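Local coordinates for protein terminal oxygenase component of carbazole (Janthinobacterium sp., PDB 7BUG) that serves as the oxygenase of carbazole 1,9a-dioxygenase, adding dioxygen at the angular C-9a and adjacent C-1 positions of carbazole with a Rieske [2Fe-2S] cluster and a mononuclear iron, at residues K163-K168 and Y296-G301; H28-M33 and W285-D290; K44-L49 and V133-G138. One frame throughout, in Å; residues are numbered along the deposited sequence.

Interaction 1: K163-K168 and Y296-G301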
# COMPACT_ATOMS: atom_id res chain seq x y z
N LYS A 163 -3.61 10.53 -29.68
CA LYS A 163 -4.23 10.47 -28.35
C LYS A 163 -3.18 9.95 -27.36
O LYS A 163 -2.36 9.12 -27.76
CB LYS A 163 -5.39 9.48 -28.44
CG LYS A 163 -6.18 9.40 -27.18
CD LYS A 163 -7.23 8.34 -27.25
CE LYS A 163 -7.80 8.17 -25.86
NZ LYS A 163 -8.64 6.97 -25.85
N ASN A 164 -3.23 10.42 -26.13
CA ASN A 164 -2.27 10.03 -25.06
C ASN A 164 -3.10 9.67 -23.84
O ASN A 164 -4.17 10.34 -23.58
CB ASN A 164 -1.27 11.14 -24.77
CG ASN A 164 -0.11 10.70 -23.89
OD1 ASN A 164 0.17 9.48 -23.83
ND2 ASN A 164 0.53 11.66 -23.23
N GLN A 165 -2.70 8.64 -23.12
CA GLN A 165 -3.30 8.38 -21.79
C GLN A 165 -2.31 7.62 -20.93
O GLN A 165 -1.28 7.14 -21.43
CB GLN A 165 -4.62 7.64 -21.93
CG GLN A 165 -4.43 6.28 -22.49
CD GLN A 165 -5.75 5.68 -22.94
OE1 GLN A 165 -6.03 5.52 -24.12
NE2 GLN A 165 -6.52 5.29 -21.94
N ILE A 166 -2.59 7.59 -19.66
CA ILE A 166 -1.72 6.94 -18.65
C ILE A 166 -2.32 5.57 -18.38
O ILE A 166 -3.54 5.49 -18.06
CB ILE A 166 -1.62 7.78 -17.38
CG1 ILE A 166 -0.92 9.10 -17.69
CG2 ILE A 166 -0.92 7.04 -16.26
CD1 ILE A 166 -0.88 10.04 -16.52
N ILE A 167 -1.49 4.54 -18.48
CA ILE A 167 -1.91 3.13 -18.36
C ILE A 167 -1.11 2.49 -17.24
O ILE A 167 0.11 2.64 -17.22
CB ILE A 167 -1.75 2.36 -19.68
CG1 ILE A 167 -2.50 3.00 -20.84
CG2 ILE A 167 -2.16 0.89 -19.51
CD1 ILE A 167 -3.97 3.22 -20.63
N LYS A 168 -1.78 1.73 -16.38
CA LYS A 168 -1.09 1.10 -15.24
C LYS A 168 -0.53 -0.28 -15.62
O LYS A 168 -1.02 -1.34 -15.17
CB LYS A 168 -2.08 1.01 -14.05
CG LYS A 168 -2.53 2.36 -13.55
CD LYS A 168 -3.68 2.32 -12.57
CE LYS A 168 -4.54 3.56 -12.64
NZ LYS A 168 -5.67 3.50 -11.68
N TYR A 296 0.64 5.74 -23.03
CA TYR A 296 0.31 5.06 -24.29
C TYR A 296 0.04 6.18 -25.28
O TYR A 296 -1.06 6.83 -25.30
CB TYR A 296 -0.86 4.10 -24.08
CG TYR A 296 -1.31 3.42 -25.34
CD1 TYR A 296 -0.43 2.98 -26.31
CD2 TYR A 296 -2.66 3.09 -25.52
CE1 TYR A 296 -0.86 2.32 -27.45
CE2 TYR A 296 -3.08 2.38 -26.62
CZ TYR A 296 -2.21 2.01 -27.62
OH TYR A 296 -2.60 1.36 -28.79
N PHE A 297 1.09 6.53 -26.02
CA PHE A 297 1.13 7.73 -26.84
C PHE A 297 0.88 7.29 -28.28
O PHE A 297 1.78 6.73 -28.94
CB PHE A 297 2.45 8.49 -26.63
CG PHE A 297 2.49 9.85 -27.28
CD1 PHE A 297 2.82 10.05 -28.60
CD2 PHE A 297 2.28 10.96 -26.51
CE1 PHE A 297 2.88 11.32 -29.13
CE2 PHE A 297 2.32 12.26 -27.02
CZ PHE A 297 2.64 12.42 -28.35
N GLN A 298 -0.38 7.42 -28.72
CA GLN A 298 -0.84 6.78 -29.97
C GLN A 298 -0.90 7.87 -31.05
O GLN A 298 -1.42 8.99 -30.73
CB GLN A 298 -2.28 6.28 -29.80
CG GLN A 298 -2.47 5.04 -28.98
CD GLN A 298 -3.97 4.84 -28.78
OE1 GLN A 298 -4.67 5.72 -28.28
NE2 GLN A 298 -4.47 3.72 -29.28
N THR A 299 -0.38 7.61 -32.25
CA THR A 299 -0.47 8.54 -33.39
C THR A 299 -0.86 7.78 -34.65
O THR A 299 -0.54 6.61 -34.78
CB THR A 299 0.83 9.32 -33.66
OG1 THR A 299 1.80 8.44 -34.22
CG2 THR A 299 1.39 10.00 -32.42
N LEU A 300 -1.63 8.45 -35.51
CA LEU A 300 -1.89 7.98 -36.88
C LEU A 300 -1.31 9.03 -37.82
O LEU A 300 -1.51 10.25 -37.58
CB LEU A 300 -3.39 7.83 -37.14
CG LEU A 300 -4.10 6.81 -36.24
CD1 LEU A 300 -5.60 6.78 -36.59
CD2 LEU A 300 -3.50 5.44 -36.41
N GLY A 301 -0.62 8.55 -38.81
CA GLY A 301 -0.01 9.42 -39.83
C GLY A 301 -0.64 9.20 -41.18
O GLY A 301 -0.85 8.04 -41.55

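Interaction 2: H28-M33 and W285-D290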
# COMPACT_ATOMS: atom_id res chain seq x y z
N HIS A 28 17.49 8.60 -24.39
CA HIS A 28 16.64 8.59 -25.59
C HIS A 28 15.60 9.71 -25.47
O HIS A 28 15.34 10.18 -24.37
CB HIS A 28 15.92 7.25 -25.79
CG HIS A 28 16.78 6.06 -26.00
ND1 HIS A 28 17.05 5.58 -27.25
CD2 HIS A 28 17.41 5.26 -25.13
CE1 HIS A 28 17.84 4.51 -27.10
NE2 HIS A 28 18.06 4.27 -25.84
N TRP A 29 15.07 10.07 -26.61
CA TRP A 29 13.91 10.95 -26.77
C TRP A 29 12.64 10.16 -26.48
O TRP A 29 12.52 9.05 -27.00
CB TRP A 29 13.86 11.51 -28.18
CG TRP A 29 14.95 12.47 -28.53
CD1 TRP A 29 16.07 12.20 -29.27
CD2 TRP A 29 14.97 13.87 -28.25
NE1 TRP A 29 16.81 13.33 -29.43
CE2 TRP A 29 16.14 14.38 -28.87
CE3 TRP A 29 14.14 14.76 -27.57
CZ2 TRP A 29 16.50 15.71 -28.77
CZ3 TRP A 29 14.46 16.08 -27.53
CH2 TRP A 29 15.63 16.55 -28.11
N TYR A 30 11.72 10.81 -25.77
CA TYR A 30 10.37 10.26 -25.52
C TYR A 30 9.30 11.33 -25.73
O TYR A 30 9.44 12.42 -25.21
CB TYR A 30 10.25 9.78 -24.07
CG TYR A 30 11.11 8.59 -23.77
CD1 TYR A 30 10.69 7.32 -24.06
CD2 TYR A 30 12.36 8.75 -23.23
CE1 TYR A 30 11.48 6.21 -23.76
CE2 TYR A 30 13.19 7.67 -22.98
CZ TYR A 30 12.74 6.38 -23.22
OH TYR A 30 13.58 5.35 -22.94
N PRO A 31 8.18 10.97 -26.35
CA PRO A 31 7.03 11.87 -26.41
C PRO A 31 6.24 11.85 -25.12
O PRO A 31 6.13 10.79 -24.52
CB PRO A 31 6.23 11.35 -27.59
CG PRO A 31 6.45 9.89 -27.54
CD PRO A 31 7.89 9.72 -27.08
N VAL A 32 5.76 13.01 -24.68
CA VAL A 32 5.05 13.05 -23.37
C VAL A 32 3.71 13.77 -23.47
O VAL A 32 2.91 13.58 -22.56
CB VAL A 32 5.94 13.72 -22.32
CG1 VAL A 32 7.18 12.85 -22.05
CG2 VAL A 32 6.34 15.11 -22.70
N MET A 33 3.51 14.58 -24.49
CA MET A 33 2.23 15.33 -24.64
C MET A 33 2.21 15.93 -26.04
O MET A 33 3.19 15.79 -26.77
CB MET A 33 2.11 16.45 -23.61
CG MET A 33 3.05 17.56 -23.80
SD MET A 33 2.88 18.80 -22.45
CE MET A 33 3.66 17.93 -21.12
N TRP A 285 3.89 4.86 -29.04
CA TRP A 285 4.95 4.76 -28.02
C TRP A 285 4.35 4.20 -26.73
O TRP A 285 3.17 4.53 -26.41
CB TRP A 285 5.56 6.12 -27.73
CG TRP A 285 6.53 6.66 -28.73
CD1 TRP A 285 7.87 6.72 -28.52
CD2 TRP A 285 6.30 7.27 -30.02
NE1 TRP A 285 8.50 7.36 -29.56
CE2 TRP A 285 7.57 7.69 -30.50
CE3 TRP A 285 5.17 7.52 -30.81
CZ2 TRP A 285 7.72 8.32 -31.73
CZ3 TRP A 285 5.33 8.18 -32.02
CH2 TRP A 285 6.60 8.56 -32.46
N TYR A 286 5.20 3.56 -25.96
CA TYR A 286 4.94 3.07 -24.61
C TYR A 286 6.00 3.68 -23.71
O TYR A 286 7.11 3.12 -23.55
CB TYR A 286 4.94 1.56 -24.61
CG TYR A 286 4.32 0.95 -25.84
CD1 TYR A 286 2.94 0.82 -25.99
CD2 TYR A 286 5.13 0.56 -26.89
CE1 TYR A 286 2.41 0.24 -27.13
CE2 TYR A 286 4.60 0.00 -28.04
CZ TYR A 286 3.23 -0.16 -28.17
OH TYR A 286 2.84 -0.75 -29.37
N VAL A 287 5.67 4.82 -23.17
CA VAL A 287 6.68 5.68 -22.50
C VAL A 287 6.69 5.38 -21.00
O VAL A 287 5.68 5.58 -20.30
CB VAL A 287 6.37 7.15 -22.76
CG1 VAL A 287 7.40 8.02 -22.08
CG2 VAL A 287 6.29 7.41 -24.25
N PRO A 288 7.85 5.01 -20.43
CA PRO A 288 7.92 4.68 -19.02
C PRO A 288 7.71 5.93 -18.16
O PRO A 288 8.41 6.96 -18.31
CB PRO A 288 9.34 4.14 -18.79
CG PRO A 288 9.90 3.93 -20.16
CD PRO A 288 9.15 4.88 -21.07
N ILE A 289 6.73 5.83 -17.27
CA ILE A 289 6.44 6.87 -16.24
C ILE A 289 7.12 6.48 -14.94
O ILE A 289 7.86 7.29 -14.37
CB ILE A 289 4.92 7.10 -16.06
CG1 ILE A 289 4.35 7.76 -17.31
CG2 ILE A 289 4.61 7.89 -14.81
CD1 ILE A 289 2.85 7.82 -17.35
N ASP A 290 6.90 5.24 -14.51
CA ASP A 290 7.58 4.66 -13.33
C ASP A 290 7.53 3.15 -13.55
O ASP A 290 7.17 2.73 -14.63
CB ASP A 290 6.95 5.15 -12.03
CG ASP A 290 5.51 4.74 -11.79
OD1 ASP A 290 5.02 3.81 -12.46
OD2 ASP A 290 4.86 5.38 -10.89
O HOH W 1 11.01 8.67 -29.31

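Interaction 3: K44-L49 and V133-G138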
# COMPACT_ATOMS: atom_id res chain seq x y z
N LYS A 44 3.63 22.73 -17.22
CA LYS A 44 2.92 21.44 -17.03
C LYS A 44 3.88 20.51 -16.31
O LYS A 44 5.10 20.55 -16.60
CB LYS A 44 2.51 20.89 -18.39
CG LYS A 44 1.49 21.75 -19.14
CD LYS A 44 0.09 21.66 -18.54
CE LYS A 44 -0.97 22.53 -19.20
NZ LYS A 44 -0.45 23.89 -19.50
N THR A 45 3.36 19.67 -15.42
CA THR A 45 4.15 18.66 -14.67
C THR A 45 3.92 17.32 -15.31
O THR A 45 2.81 17.06 -15.77
CB THR A 45 3.57 18.42 -13.28
OG1 THR A 45 2.19 18.13 -13.48
CG2 THR A 45 3.68 19.61 -12.38
N LEU A 46 4.95 16.49 -15.31
CA LEU A 46 4.77 15.09 -15.73
C LEU A 46 5.91 14.29 -15.11
O LEU A 46 6.88 14.87 -14.62
CB LEU A 46 4.74 15.01 -17.23
CG LEU A 46 6.02 15.49 -17.92
CD1 LEU A 46 6.93 14.33 -18.26
CD2 LEU A 46 5.65 16.26 -19.16
N LYS A 47 5.74 13.00 -15.09
CA LYS A 47 6.79 12.08 -14.62
C LYS A 47 7.24 11.21 -15.80
O LYS A 47 6.40 10.59 -16.48
CB LYS A 47 6.27 11.27 -13.43
CG LYS A 47 7.36 10.38 -12.87
CD LYS A 47 6.90 9.53 -11.67
CE LYS A 47 7.00 10.33 -10.41
NZ LYS A 47 6.58 9.49 -9.27
N LEU A 48 8.56 11.15 -16.03
CA LEU A 48 9.17 10.43 -17.15
C LEU A 48 10.37 9.65 -16.63
O LEU A 48 11.25 10.26 -15.98
CB LEU A 48 9.58 11.43 -18.22
CG LEU A 48 10.28 10.86 -19.43
CD1 LEU A 48 9.46 9.80 -20.14
CD2 LEU A 48 10.69 11.95 -20.40
N LEU A 49 10.39 8.34 -16.85
CA LEU A 49 11.50 7.49 -16.36
C LEU A 49 11.66 7.67 -14.85
O LEU A 49 12.78 7.59 -14.33
CB LEU A 49 12.79 7.80 -17.13
CG LEU A 49 13.06 6.98 -18.39
CD1 LEU A 49 11.94 6.99 -19.38
CD2 LEU A 49 14.38 7.40 -19.02
N VAL A 133 5.40 16.60 -28.34
CA VAL A 133 6.48 17.14 -27.49
C VAL A 133 7.37 15.98 -27.06
O VAL A 133 6.88 15.10 -26.34
CB VAL A 133 5.91 17.86 -26.26
CG1 VAL A 133 6.99 18.32 -25.29
CG2 VAL A 133 5.01 19.02 -26.67
N PHE A 134 8.66 16.06 -27.43
CA PHE A 134 9.65 15.02 -27.08
C PHE A 134 10.64 15.59 -26.09
O PHE A 134 11.17 16.72 -26.30
CB PHE A 134 10.39 14.59 -28.35
CG PHE A 134 9.60 13.79 -29.33
CD1 PHE A 134 8.82 14.37 -30.31
CD2 PHE A 134 9.62 12.41 -29.24
CE1 PHE A 134 8.07 13.57 -31.18
CE2 PHE A 134 8.93 11.63 -30.16
CZ PHE A 134 8.18 12.22 -31.14
N ILE A 135 10.95 14.84 -25.04
CA ILE A 135 12.00 15.18 -24.06
C ILE A 135 13.13 14.18 -24.21
O ILE A 135 12.83 12.99 -24.30
CB ILE A 135 11.41 15.18 -22.63
CG1 ILE A 135 10.33 16.24 -22.51
CG2 ILE A 135 12.50 15.35 -21.58
CD1 ILE A 135 9.61 16.23 -21.21
N TYR A 136 14.35 14.67 -24.26
CA TYR A 136 15.54 13.80 -24.24
C TYR A 136 15.88 13.54 -22.79
O TYR A 136 16.41 14.43 -22.14
CB TYR A 136 16.70 14.46 -24.97
CG TYR A 136 17.89 13.55 -25.01
CD1 TYR A 136 17.90 12.43 -25.81
CD2 TYR A 136 19.01 13.80 -24.21
CE1 TYR A 136 19.00 11.60 -25.86
CE2 TYR A 136 20.12 12.98 -24.28
CZ TYR A 136 20.12 11.89 -25.12
OH TYR A 136 21.24 11.10 -25.16
N LEU A 137 15.43 12.40 -22.25
CA LEU A 137 15.69 12.07 -20.83
C LEU A 137 17.08 11.44 -20.77
O LEU A 137 17.21 10.24 -20.79
CB LEU A 137 14.60 11.18 -20.27
CG LEU A 137 14.39 11.18 -18.76
CD1 LEU A 137 15.63 10.75 -17.98
CD2 LEU A 137 13.92 12.53 -18.26
N GLY A 138 18.07 12.30 -20.77
CA GLY A 138 19.47 11.88 -20.81
C GLY A 138 20.38 13.04 -20.57
O GLY A 138 19.96 14.19 -20.48

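Interaction 1: K163-K168 and Y296-G301
Lys163 and Gln298 are joined by two backbone hydrogen bonds where strands 158-167 and 293-303 run antiparallel: Lys163 N gives to Gln298 O at 2.9 Å, and Gln298 N to Lys163 O at 2.8 Å. The next pair of bonds is less even. Tyr296 N reaches Gln165 O at 2.9 Å, but Gln165 N stands 3.3 Å from Tyr296 O, lifted 37° out of that carbonyl's plane, and the CA hydrogen of Asn164 points at the same oxygen.

The side chains sort onto the two faces of the sheet. Asn164 and Phe297 share one face: the amide lies slantwise to the ring, the planes 64° apart, and Asn164 CG meets Phe297 CD2 at 3.6 Å. A first torsion that sets CG anti to the backbone N (chi1 -169°) swings the amide over to that ring. An alanine here takes away the amide, and the flank of Phe297 at CD2 would probably be left with a gap. The other face carries Lys163, Gln165, Tyr296 and Gln298. The Lys163 chain runs extended alongside Gln298, while Gln298 CG sits over one face of the Tyr296 ring near its rim.

The one apolar side-chain touch, Ile167 CG1 to Tyr296 CB at 3.8 Å, extends the contact toward the end of strand 158-167.

This is the edge of the antiparallel sheet of the Bet v 1-like catalytic domain, 158-167 being an outermost strand of the chain's own sheet. The side chain of Tyr296 lies about 7 Å from the active-site iron, its ring in a cation-pi contact with Arg337 and its OH bonded to Glu284. Helix 307-327 borders the same face, where Lys163 forms a salt bridge with Glu327 and Gln298 NE2 bonds to Leu326 O; strand 281-288 flanks 293-303 on its other side.

Interaction 2: H28-M33 and W285-D290
Tyr30 and Pro31 meet Trp285, Val287 and Pro288 where strands 28-32 and 285-288 cross at nearly a right angle, 102° between their directions, with the axes 7.6 Å apart at closest. Strands so turned do not pair through their backbones, and side chains carry the contact.

Pro31 lays its ring over one face of the Trp285 indole. Its CG stands 3.5 Å from the centroid of the five-membered ring and 11° off the normal, a CH-pi contact, while CD comes down on Trp285 CD1 at 3.3 Å. Phe153 meets the same indole edge-to-face. The indole N-H is not lost to this stacking: Trp285 NE1 donates to a water at 2.8 Å, and that water donates in turn to Trp29 O, so a polar bridge runs beside the apolar stack.

This is where two antiparallel sheets are joined: strand 28-32 is an outermost strand of the Rieske-side sheet, whereas strand 281-288 belongs to the sheet of the Bet v 1-like catalytic domain. The crossing thus lies at the internal seam between the cluster-bearing and the iron-bearing parts of the chain, away from both metal sites.

Val287 fills the angle between the strands with a forked tip. CG1, anti to the backbone N (chi1 -180°), slides past Tyr30 and lies 3.9 Å from its CB, and CG2 turns to the proline, 3.4 Å from Pro31 O. That carbonyl oxygen is buried here and has no polar partner in the model, and the Val287 methyl lies against it. Farther along, Pro288 CD touches Tyr30 CE1 at 3.8 Å, the two side chains crossing at about a right angle. The phenol oxygen of Tyr30 looks elsewhere, bonding to Phe25 O, and Leu48 of strand 44-48 packs on both Tyr30 and Val287.

Interaction 3: K44-L49 and V133-G138
Leu137 sets its side chain in the corner formed by Leu48 and Leu49, and each of its carbons has a neighbour there. CB lies 4.0 Å from Leu48 CD2 and is also near Leu49 CD2. With chi1 at -157°, CG is roughly anti to the backbone N, which carries it to 3.8 Å from Leu49 CD2. At the fork the two methyls part company: CD1 takes Leu49 CD2 at 3.7 Å, while CD2 takes Leu48 CD2 at 3.9 Å. Leu137 slides past both Leu48 and Leu49 in the opposite direction.

Strands 44-48 and 133-137 cross at 48° with their axes 10.3 Å apart, a spacing bridged by side chains. They are not neighbours in the six-stranded antiparallel sheet of the Rieske side. The sheet evidently curls, since its outermost strand 44-48 comes to lie across from 132-137, with these residues packed in between.

Ile135 continues the row. Its CB rests 4.0 Å from Leu48 CD2, so this single methyl touches both Ile135 and Leu137, and Ile135 CD1 points to Leu46 CD1 at a looser 4.4 Å. Val32 packs on Leu46 and Ile135, and Leu53 and Tyr124 on Leu137. Leu137 is also the centre of an inverse gamma turn.

Overall arrangement
All three contacts are at least partly buried, but interactions 2 and 3 are wholly interior, whereas interaction 1 has partly exposed residues along the edge of its sheet. Interaction 1 pairs strands within one sheet by backbone hydrogen bonds; interaction 2 crosses strands of two sheets at nearly a right angle through prolines and aromatic rings; interaction 3 is purely aliphatic, inside the curl of the Rieske-side sheet. Interactions 1 and 2 meet in the catalytic sheet, where Phe297 O bonds Trp285 N; interactions 2 and 3 meet in the other, where Met33 O, at a corner of the chain, bonds Val133 N, and also through Pro288 O and Leu49 N. Interaction 2 thus stands between the others, which do not touch.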